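Local structure of thioredoxin (6MOS) at residues A[49-54]-A[102-107]; A[62-65]-A[70-73]; A[30-35]-A[42-47]; A[81-86]-A[91-96]. The protein probably acts as a small thiol-disulfide oxidoreductase of the thioredoxin family, passing reducing equivalents through a redox-active CxxC cysteine pair. All coordinates share one frame; numbering follows the deposited sequence.

Contact 1: A[49-54]-A[102-107]; sequences QTIAKN and EVINTI
Purely apolar packing between two helices, 39-55 and 100-115, joins segments 49-54 and 102-107 in the thioredoxin fold. The evidence is the pattern of contacts: every one falls on Ile51, no hydrogen bond crosses, and the nearest CA pair, Ile51 and Ile104, is 7.1 Å apart. Ile51 points toward the other helix and sends both of its branches there. Its longer branch lies with CG1 beside the backbone N (chi1 -67°), which carries CD1 to within 3.5 Å of Ile104 CG1. Ile104 starts out at the flank of its helix, yet its CG1 and CD1 reach this branch. The shorter branch, CG2, comes nearest to Ile107, with Ile104 CG1 only slightly farther off, so that Ile51 is wedged between side chains one helical turn apart. An alanine here would lose both branches and would probably leave a gap in front of Ile104 and Ile107. Behind the contact, Val103 and Ile107 rest on Ile84 of strand 81-86, and Ala52 touches Ile30 of strand 29-34, which places the pair of helices over one face of the sheet. The CG2 methyl of Ile51 stands 3.8 Å from the CD1 methyl of Ile107.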
# COMPACT_ATOMS: atom_id res chain seq x y z
N GLN A 49 6.71 -5.39 0.67
CA GLN A 49 8.05 -4.82 0.65
C GLN A 49 8.85 -5.34 -0.54
O GLN A 49 9.58 -4.57 -1.19
CB GLN A 49 8.77 -5.16 1.95
CG GLN A 49 8.22 -4.40 3.13
CD GLN A 49 9.07 -4.56 4.36
OE1 GLN A 49 9.30 -3.60 5.09
NE2 GLN A 49 9.55 -5.78 4.60
N THR A 50 8.72 -6.63 -0.84
CA THR A 50 9.43 -7.19 -1.99
C THR A 50 8.91 -6.59 -3.29
O THR A 50 9.70 -6.24 -4.17
CB THR A 50 9.29 -8.71 -1.97
OG1 THR A 50 10.13 -9.24 -0.93
CG2 THR A 50 9.68 -9.30 -3.32
N ILE A 51 7.58 -6.46 -3.41
CA ILE A 51 6.98 -5.81 -4.57
C ILE A 51 7.60 -4.43 -4.78
O ILE A 51 7.95 -4.05 -5.90
CB ILE A 51 5.45 -5.71 -4.39
CG1 ILE A 51 4.82 -7.10 -4.43
CG2 ILE A 51 4.83 -4.82 -5.45
CD1 ILE A 51 3.46 -7.14 -3.77
N ALA A 52 7.73 -3.66 -3.70
CA ALA A 52 8.26 -2.30 -3.81
C ALA A 52 9.71 -2.32 -4.26
O ALA A 52 10.12 -1.56 -5.15
CB ALA A 52 8.12 -1.58 -2.47
N LYS A 53 10.52 -3.20 -3.66
CA LYS A 53 11.90 -3.37 -4.09
C LYS A 53 11.97 -3.83 -5.54
O LYS A 53 12.84 -3.40 -6.30
CB LYS A 53 12.61 -4.37 -3.17
CG LYS A 53 14.06 -4.64 -3.52
CD LYS A 53 14.37 -6.13 -3.50
CE LYS A 53 15.88 -6.40 -3.53
NZ LYS A 53 16.64 -5.55 -4.50
N ASN A 54 11.04 -4.70 -5.95
CA ASN A 54 11.04 -5.24 -7.30
C ASN A 54 10.77 -4.16 -8.35
O ASN A 54 11.26 -4.27 -9.48
CB ASN A 54 9.99 -6.33 -7.41
CG ASN A 54 10.45 -7.49 -8.25
OD1 ASN A 54 11.12 -8.40 -7.75
ND2 ASN A 54 10.11 -7.47 -9.53
N GLU A 102 -3.65 -8.32 -6.89
CA GLU A 102 -4.29 -7.10 -7.40
C GLU A 102 -3.36 -5.91 -7.30
O GLU A 102 -3.33 -5.06 -8.20
CB GLU A 102 -5.57 -6.80 -6.63
CG GLU A 102 -6.59 -7.91 -6.60
CD GLU A 102 -7.78 -7.53 -5.76
OE1 GLU A 102 -8.16 -6.34 -5.76
OE2 GLU A 102 -8.34 -8.41 -5.08
N VAL A 103 -2.59 -5.81 -6.21
CA VAL A 103 -1.65 -4.71 -6.04
C VAL A 103 -0.58 -4.75 -7.12
O VAL A 103 -0.27 -3.74 -7.76
CB VAL A 103 -1.03 -4.74 -4.64
CG1 VAL A 103 -0.04 -3.58 -4.47
CG2 VAL A 103 -2.14 -4.68 -3.59
N ILE A 104 0.01 -5.93 -7.34
CA ILE A 104 1.03 -6.05 -8.38
C ILE A 104 0.44 -5.69 -9.74
O ILE A 104 1.07 -4.98 -10.54
CB ILE A 104 1.63 -7.47 -8.39
CG1 ILE A 104 2.38 -7.73 -7.09
CG2 ILE A 104 2.57 -7.64 -9.59
CD1 ILE A 104 2.75 -9.19 -6.88
N ASN A 105 -0.78 -6.17 -10.01
CA ASN A 105 -1.39 -5.91 -11.31
C ASN A 105 -1.61 -4.42 -11.54
O ASN A 105 -1.39 -3.92 -12.65
CB ASN A 105 -2.70 -6.68 -11.42
CG ASN A 105 -3.05 -7.02 -12.84
OD1 ASN A 105 -4.01 -6.49 -13.41
ND2 ASN A 105 -2.25 -7.91 -13.44
N THR A 106 -2.03 -3.70 -10.50
CA THR A 106 -2.25 -2.26 -10.65
C THR A 106 -0.94 -1.53 -10.88
O THR A 106 -0.87 -0.62 -11.72
CB THR A 106 -2.96 -1.70 -9.41
OG1 THR A 106 -4.27 -2.28 -9.31
CG2 THR A 106 -3.10 -0.19 -9.50
N ILE A 107 0.12 -1.92 -10.15
CA ILE A 107 1.42 -1.29 -10.35
C ILE A 107 1.91 -1.52 -11.77
O ILE A 107 2.41 -0.61 -12.43
CB ILE A 107 2.42 -1.79 -9.29
CG1 ILE A 107 1.96 -1.40 -7.89
CG2 ILE A 107 3.81 -1.25 -9.56
CD1 ILE A 107 2.93 -1.78 -6.78

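Contact 2: A[62-65]-A[70-73]; sequences IDVI and YPAQ
With chi1 at -60° and CG1 beside its backbone N, Ile62 divides its two branches between Tyr70 and Pro71: CD1 reaches the tyrosine, CG2 the proline. Tyr70 holds CG opposite its own backbone N (chi1 175°), swinging the ring back toward the strand. The Ile62 CD1 methyl lies at the ring edge, near the ring plane, 3.8 Å from Tyr70 CE2 and equally near CD2, and the two side chains cross at about a right angle. Ile62 CG2 is 3.7 Å from Pro71 CG. These contacts pack the short helix 69-73 against the end of strand 58-63, an outermost strand of the thioredoxin sheet, and Phe33 of the adjoining strand touches all four side chains involved. Replacing Ile62 by an alanine would probably open a gap at the Tyr70 ring edge and leave Pro71 CG to Val64 alone within segment 62-65. The phenol OH has its polar partner in Glu31. At the strand end, Asp63 OD1 accepts from Ile65 N at 3.0 Å in an Asx turn, the donor meeting OD1 on its anti side, 26° out of the carboxylate plane. This turn leads the chain through Val64, whose CG1 methyl approaches Pro71 CG to 3.9 Å.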
# COMPACT_ATOMS: atom_id res chain seq x y z
N ILE A 62 3.07 2.28 7.78
CA ILE A 62 2.43 3.22 8.69
C ILE A 62 1.64 2.41 9.70
O ILE A 62 0.78 1.61 9.31
CB ILE A 62 1.52 4.20 7.93
CG1 ILE A 62 2.35 4.99 6.92
CG2 ILE A 62 0.78 5.12 8.91
CD1 ILE A 62 1.53 5.73 5.90
N ASP A 63 1.94 2.59 10.98
CA ASP A 63 1.24 1.89 12.04
C ASP A 63 0.09 2.78 12.51
O ASP A 63 0.31 3.84 13.11
CB ASP A 63 2.18 1.54 13.19
CG ASP A 63 1.54 0.55 14.15
OD1 ASP A 63 0.61 0.95 14.86
OD2 ASP A 63 1.96 -0.63 14.16
N VAL A 64 -1.15 2.32 12.28
CA VAL A 64 -2.31 3.17 12.52
C VAL A 64 -2.58 3.34 14.00
O VAL A 64 -3.31 4.26 14.39
CB VAL A 64 -3.55 2.61 11.79
CG1 VAL A 64 -3.25 2.49 10.30
CG2 VAL A 64 -4.00 1.25 12.38
N ILE A 65 -2.01 2.49 14.84
CA ILE A 65 -2.19 2.61 16.28
C ILE A 65 -1.13 3.52 16.87
O ILE A 65 -1.43 4.38 17.70
CB ILE A 65 -2.18 1.22 16.96
CG1 ILE A 65 -3.45 0.44 16.60
CG2 ILE A 65 -2.09 1.37 18.48
CD1 ILE A 65 -3.49 -0.96 17.19
N TYR A 70 -1.98 10.71 10.52
CA TYR A 70 -2.05 10.67 9.06
C TYR A 70 -3.07 9.64 8.56
O TYR A 70 -3.87 9.99 7.67
CB TYR A 70 -0.66 10.43 8.46
CG TYR A 70 -0.68 10.24 6.95
CD1 TYR A 70 -0.93 11.31 6.10
CD2 TYR A 70 -0.46 8.99 6.38
CE1 TYR A 70 -0.97 11.13 4.71
CE2 TYR A 70 -0.49 8.80 5.00
CZ TYR A 70 -0.75 9.88 4.17
OH TYR A 70 -0.78 9.68 2.79
N PRO A 71 -3.14 8.41 9.08
CA PRO A 71 -4.22 7.50 8.65
C PRO A 71 -5.60 8.09 8.83
O PRO A 71 -6.48 7.91 7.98
CB PRO A 71 -4.02 6.26 9.54
CG PRO A 71 -2.58 6.29 9.89
CD PRO A 71 -2.20 7.74 10.00
N ALA A 72 -5.83 8.83 9.92
CA ALA A 72 -7.15 9.41 10.15
C ALA A 72 -7.44 10.50 9.12
O ALA A 72 -8.57 10.61 8.63
CB ALA A 72 -7.24 9.95 11.58
N GLN A 73 -6.43 11.29 8.77
CA GLN A 73 -6.58 12.29 7.72
C GLN A 73 -6.88 11.64 6.37
O GLN A 73 -7.71 12.15 5.61
CB GLN A 73 -5.31 13.14 7.61
CG GLN A 73 -5.26 14.08 6.41
CD GLN A 73 -3.86 14.65 6.17
OE1 GLN A 73 -3.21 15.14 7.09
NE2 GLN A 73 -3.40 14.58 4.92

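Contact 3: A[30-35]-A[42-47]; sequences IEYFKN and KAMLPK
Strand 29-34 and helix 39-55 open a beta-alpha-beta unit of the thioredoxin fold, and Tyr32 spans the space between them to meet Met44 and Leu45. The nearest CA pair, Tyr32 and Leu45, is 8.0 Å apart, and the ring reaches across it. CG stands anti to the backbone N (chi1 -177°), which directs the ring from the strand toward the helix and brings its hydroxyl to the helix backbone. There Tyr32 OH lies 3.4 Å from Met44 CB, while its hydrogen-bonding partner is Cys41 O, one turn earlier and just outside the segment. That bond ties the phenol end to the helix.

Met44 takes one side of the ring rim. Its chain runs extended as far as SD, which sits in the ring plane 5.3 Å from the Tyr32 centroid and 85° off the ring normal, a Met-aromatic contact at the edge; the nearest ring atom, Tyr32 CE1, is 3.9 Å from Met44 SD. On the CE2 side the neighbour is Leu45, whose CD1 approaches obliquely, 3.7 Å from Tyr32 CE2 and as near to CD2. The ring is therefore flanked at both of its ortho positions to the hydroxyl, by sulfur and by methyl.

Around this group, Ile48 and Val82 also touch Tyr32, and Phe98 touches Met44. Cys38, just before the helix, and Cys41, in its first turn, are seen joined as a disulfide, so the tyrosine packs against the CxxC motif, an arrangement consistent with the redox site of a thioredoxin fold.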
# COMPACT_ATOMS: atom_id res chain seq x y z
N ILE A 30 4.26 3.54 -2.44
CA ILE A 30 3.32 2.65 -1.78
C ILE A 30 3.22 3.04 -0.32
O ILE A 30 4.24 3.19 0.36
CB ILE A 30 3.74 1.18 -1.92
CG1 ILE A 30 3.81 0.78 -3.40
CG2 ILE A 30 2.80 0.28 -1.09
CD1 ILE A 30 4.41 -0.59 -3.64
N GLU A 31 1.99 3.20 0.17
CA GLU A 31 1.74 3.41 1.59
C GLU A 31 1.01 2.18 2.11
O GLU A 31 -0.04 1.81 1.57
CB GLU A 31 0.93 4.69 1.82
CG GLU A 31 1.84 5.94 1.62
CD GLU A 31 1.15 7.27 1.88
OE1 GLU A 31 -0.07 7.29 2.01
OE2 GLU A 31 1.85 8.32 1.92
N TYR A 32 1.57 1.54 3.14
CA TYR A 32 1.06 0.29 3.69
C TYR A 32 0.62 0.57 5.12
O TYR A 32 1.47 0.86 5.97
CB TYR A 32 2.13 -0.79 3.65
CG TYR A 32 1.66 -2.14 4.13
CD1 TYR A 32 0.86 -2.92 3.33
CD2 TYR A 32 2.05 -2.63 5.37
CE1 TYR A 32 0.42 -4.15 3.77
CE2 TYR A 32 1.62 -3.87 5.82
CZ TYR A 32 0.80 -4.62 5.01
OH TYR A 32 0.36 -5.87 5.43
N PHE A 33 -0.68 0.48 5.39
CA PHE A 33 -1.23 0.78 6.71
C PHE A 33 -1.46 -0.51 7.47
O PHE A 33 -2.10 -1.43 6.95
CB PHE A 33 -2.53 1.58 6.61
CG PHE A 33 -2.37 2.91 5.92
CD1 PHE A 33 -2.44 3.00 4.53
CD2 PHE A 33 -2.16 4.07 6.65
CE1 PHE A 33 -2.30 4.23 3.88
CE2 PHE A 33 -2.01 5.30 6.02
CZ PHE A 33 -2.08 5.38 4.64
N LYS A 34 -0.94 -0.59 8.69
CA LYS A 34 -0.97 -1.84 9.44
C LYS A 34 -1.13 -1.54 10.92
O LYS A 34 -1.08 -0.39 11.36
CB LYS A 34 0.29 -2.68 9.16
CG LYS A 34 1.64 -1.97 9.47
CD LYS A 34 2.04 -2.13 10.96
CE LYS A 34 3.41 -1.54 11.25
NZ LYS A 34 3.84 -1.95 12.63
N ASN A 35 -1.33 -2.60 11.70
CA ASN A 35 -1.00 -2.54 13.11
C ASN A 35 -0.38 -3.87 13.49
O ASN A 35 -0.37 -4.83 12.70
CB ASN A 35 -2.22 -2.16 13.96
CG ASN A 35 -3.25 -3.24 14.04
OD1 ASN A 35 -2.94 -4.39 14.34
ND2 ASN A 35 -4.49 -2.87 13.80
N LYS A 42 0.84 -8.81 8.98
CA LYS A 42 2.19 -9.36 9.16
C LYS A 42 2.59 -10.25 7.99
O LYS A 42 3.73 -10.19 7.52
CB LYS A 42 2.26 -10.14 10.47
CG LYS A 42 1.97 -9.32 11.70
CD LYS A 42 2.19 -10.19 12.93
CE LYS A 42 1.53 -9.58 14.14
NZ LYS A 42 0.65 -10.55 14.85
N ALA A 43 1.66 -11.10 7.53
CA ALA A 43 1.95 -12.00 6.42
C ALA A 43 2.13 -11.24 5.12
O ALA A 43 2.94 -11.65 4.26
CB ALA A 43 0.82 -13.04 6.28
N MET A 44 1.39 -10.15 4.93
CA MET A 44 1.46 -9.43 3.66
C MET A 44 2.64 -8.48 3.60
O MET A 44 3.12 -8.17 2.51
CB MET A 44 0.14 -8.67 3.44
CG MET A 44 -0.01 -8.01 2.08
SD MET A 44 -1.53 -7.05 1.96
CE MET A 44 -2.77 -8.36 2.04
N LEU A 45 3.13 -8.04 4.77
CA LEU A 45 4.18 -7.02 4.82
C LEU A 45 5.43 -7.41 4.04
O LEU A 45 5.92 -6.59 3.25
CB LEU A 45 4.51 -6.71 6.28
CG LEU A 45 5.64 -5.70 6.46
CD1 LEU A 45 5.28 -4.40 5.77
CD2 LEU A 45 5.92 -5.48 7.93
N PRO A 46 6.01 -8.60 4.21
CA PRO A 46 7.21 -8.92 3.41
C PRO A 46 6.92 -9.01 1.92
O PRO A 46 7.79 -8.67 1.11
CB PRO A 46 7.68 -10.26 3.99
CG PRO A 46 6.49 -10.83 4.64
CD PRO A 46 5.70 -9.69 5.16
N LYS A 47 5.72 -9.44 1.54
CA LYS A 47 5.36 -9.46 0.13
C LYS A 47 5.32 -8.05 -0.43
O LYS A 47 5.90 -7.77 -1.49
CB LYS A 47 4.01 -10.14 -0.07
CG LYS A 47 3.86 -11.52 0.57
CD LYS A 47 2.46 -12.06 0.32
CE LYS A 47 2.20 -13.39 1.02
NZ LYS A 47 2.90 -14.52 0.33

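Contact 4: A[81-86]-A[91-96]; sequences TVIILD and IKRFAR
Phe94, packed against Val82 and Ile84 across the strand pair, can be followed outward from its backbone. Phe94 CB lies 3.8 Å from Val82 O and close to Val82 CB. CG stands beside the backbone N (chi1 -56°), and from it the ring runs along the neighbouring strand: CD1 passes Val82 O and Val82 CB, and Phe94 CE1 meets Ile84 CD1 at 3.6 Å. Both Val82 O and the Ile84 methyl approach at the ring edge, near its plane. Farther out, CZ touches Val103 and Thr106 of helix 100-115.

The backbone beneath is an antiparallel hairpin, its strand axes 4.6 Å apart and 175° between their directions. Val82 and Phe94 form a hydrogen-bonded pair whose two bonds both lie in the carbonyl plane; Phe94 N reaches Val82 O at 2.7 Å. Ile84 N donates to Lys92 O at 2.9 Å, nearly straight onto the carbonyl. At the other end Ile84 O receives Ile91 N at 2.8 Å and, weakly, Lys92 N, because Ile91 and Lys92 both face Ile84 in a classic beta bulge. Ile91 CD1 also packs on Asp86 CB.

On the opposite face Ile83 and Arg93 run side by side, the Ile83 CD1 methyl over one face of the guanidinium. That group is held further by a salt bridge to Glu90 and a hydrogen bond to Lys74 O.

Strand 81-86 pairs on its other edge with strand 29-34, while helix 100-115 covers the face carrying Val82, Ile84 and Phe94.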
# COMPACT_ATOMS: atom_id res chain seq x y z
N THR A 81 -4.41 -1.72 4.68
CA THR A 81 -4.84 -0.88 3.57
C THR A 81 -3.59 -0.55 2.76
O THR A 81 -2.53 -0.28 3.33
CB THR A 81 -5.55 0.41 4.03
OG1 THR A 81 -6.83 0.11 4.62
CG2 THR A 81 -5.75 1.39 2.87
N VAL A 82 -3.71 -0.62 1.44
CA VAL A 82 -2.61 -0.31 0.53
C VAL A 82 -3.04 0.85 -0.34
O VAL A 82 -4.11 0.81 -0.95
CB VAL A 82 -2.21 -1.52 -0.33
CG1 VAL A 82 -1.13 -1.12 -1.31
CG2 VAL A 82 -1.70 -2.65 0.55
N ILE A 83 -2.21 1.90 -0.40
CA ILE A 83 -2.48 3.03 -1.27
C ILE A 83 -1.29 3.17 -2.20
O ILE A 83 -0.15 3.23 -1.74
CB ILE A 83 -2.73 4.33 -0.48
CG1 ILE A 83 -3.92 4.17 0.47
CG2 ILE A 83 -3.02 5.49 -1.42
CD1 ILE A 83 -4.31 5.45 1.17
N ILE A 84 -1.54 3.16 -3.51
CA ILE A 84 -0.51 3.44 -4.50
C ILE A 84 -0.64 4.90 -4.91
O ILE A 84 -1.75 5.38 -5.20
CB ILE A 84 -0.64 2.49 -5.71
CG1 ILE A 84 -0.63 1.04 -5.23
CG2 ILE A 84 0.50 2.74 -6.68
CD1 ILE A 84 -0.92 0.02 -6.32
N LEU A 85 0.47 5.63 -4.91
CA LEU A 85 0.44 7.04 -5.23
C LEU A 85 1.50 7.37 -6.27
O LEU A 85 2.50 6.67 -6.41
CB LEU A 85 0.66 7.93 -3.99
CG LEU A 85 -0.32 7.77 -2.83
CD1 LEU A 85 0.27 6.85 -1.77
CD2 LEU A 85 -0.71 9.11 -2.25
N ASP A 86 1.26 8.47 -6.98
CA ASP A 86 2.22 9.05 -7.91
C ASP A 86 2.12 10.56 -7.78
O ASP A 86 1.06 11.14 -8.04
CB ASP A 86 1.93 8.61 -9.34
CG ASP A 86 2.97 9.10 -10.33
OD1 ASP A 86 4.05 9.55 -9.88
OD2 ASP A 86 2.70 9.04 -11.54
N ILE A 91 -3.50 6.79 -6.86
CA ILE A 91 -3.78 5.96 -8.04
C ILE A 91 -4.81 4.88 -7.73
O ILE A 91 -5.68 4.58 -8.56
CB ILE A 91 -2.48 5.33 -8.56
CG1 ILE A 91 -1.57 6.38 -9.17
CG2 ILE A 91 -2.75 4.23 -9.58
CD1 ILE A 91 -0.16 5.86 -9.33
N LYS A 92 -4.71 4.26 -6.56
CA LYS A 92 -5.59 3.15 -6.22
C LYS A 92 -5.45 2.84 -4.74
O LYS A 92 -4.34 2.85 -4.20
CB LYS A 92 -5.25 1.91 -7.06
CG LYS A 92 -6.31 0.82 -7.03
CD LYS A 92 -7.45 1.15 -7.98
CE LYS A 92 -8.19 -0.12 -8.38
NZ LYS A 92 -8.61 -0.91 -7.19
N ARG A 93 -6.58 2.57 -4.09
CA ARG A 93 -6.61 2.17 -2.70
C ARG A 93 -7.13 0.74 -2.61
O ARG A 93 -8.07 0.36 -3.33
CB ARG A 93 -7.47 3.13 -1.87
CG ARG A 93 -7.54 2.82 -0.39
CD ARG A 93 -8.41 3.83 0.35
NE ARG A 93 -7.88 5.18 0.28
CZ ARG A 93 -8.01 6.08 1.25
NH1 ARG A 93 -8.66 5.75 2.36
NH2 ARG A 93 -7.48 7.29 1.12
N PHE A 94 -6.50 -0.07 -1.77
CA PHE A 94 -6.93 -1.44 -1.50
C PHE A 94 -7.25 -1.57 -0.02
O PHE A 94 -6.38 -1.36 0.82
CB PHE A 94 -5.85 -2.46 -1.88
CG PHE A 94 -5.38 -2.36 -3.30
CD1 PHE A 94 -4.38 -1.46 -3.65
CD2 PHE A 94 -5.91 -3.18 -4.28
CE1 PHE A 94 -3.93 -1.37 -4.97
CE2 PHE A 94 -5.45 -3.10 -5.60
CZ PHE A 94 -4.47 -2.20 -5.94
N ALA A 95 -8.49 -1.91 0.30
CA ALA A 95 -8.84 -2.16 1.70
C ALA A 95 -9.96 -3.19 1.73
O ALA A 95 -10.62 -3.44 0.72
CB ALA A 95 -9.29 -0.88 2.40
N ARG A 96 -10.13 -3.81 2.90
CA ARG A 96 -11.23 -4.74 3.17
C ARG A 96 -11.09 -6.07 2.46
O ARG A 96 -10.92 -7.11 3.12
CB ARG A 96 -12.58 -4.10 2.82
CG ARG A 96 -13.07 -3.09 3.84
CD ARG A 96 -14.35 -2.40 3.39
NE ARG A 96 -14.78 -1.38 4.34
CZ ARG A 96 -14.29 -0.14 4.40
NH1 ARG A 96 -13.34 0.24 3.55
NH2 ARG A 96 -14.76 0.71 5.31

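Overall arrangement
From the N terminus, contact 3 closes first, folding helix 39-55 back on strand 29-34. Contact 2 follows in series, closing the short connection from strand 58-63 to helix 69-73, and contact 4 then closes the hairpin of strands 81-86 and 89-95. Contact 1 makes the long closure, and contacts 2 and 4 both fall within its span, whereas contact 3 is complete before it opens. Strand 29-34 links the sheet parts: Glu31 N probably donates to Ile83 O and Phe33 N to Thr81 O, 2.9 Å in each case, and Lys34 forms a salt bridge with Asp63 of contact 2. Ile107 touches Ile30, joining contact 1 to contact 3, while helix 100-115 lies on the hairpin.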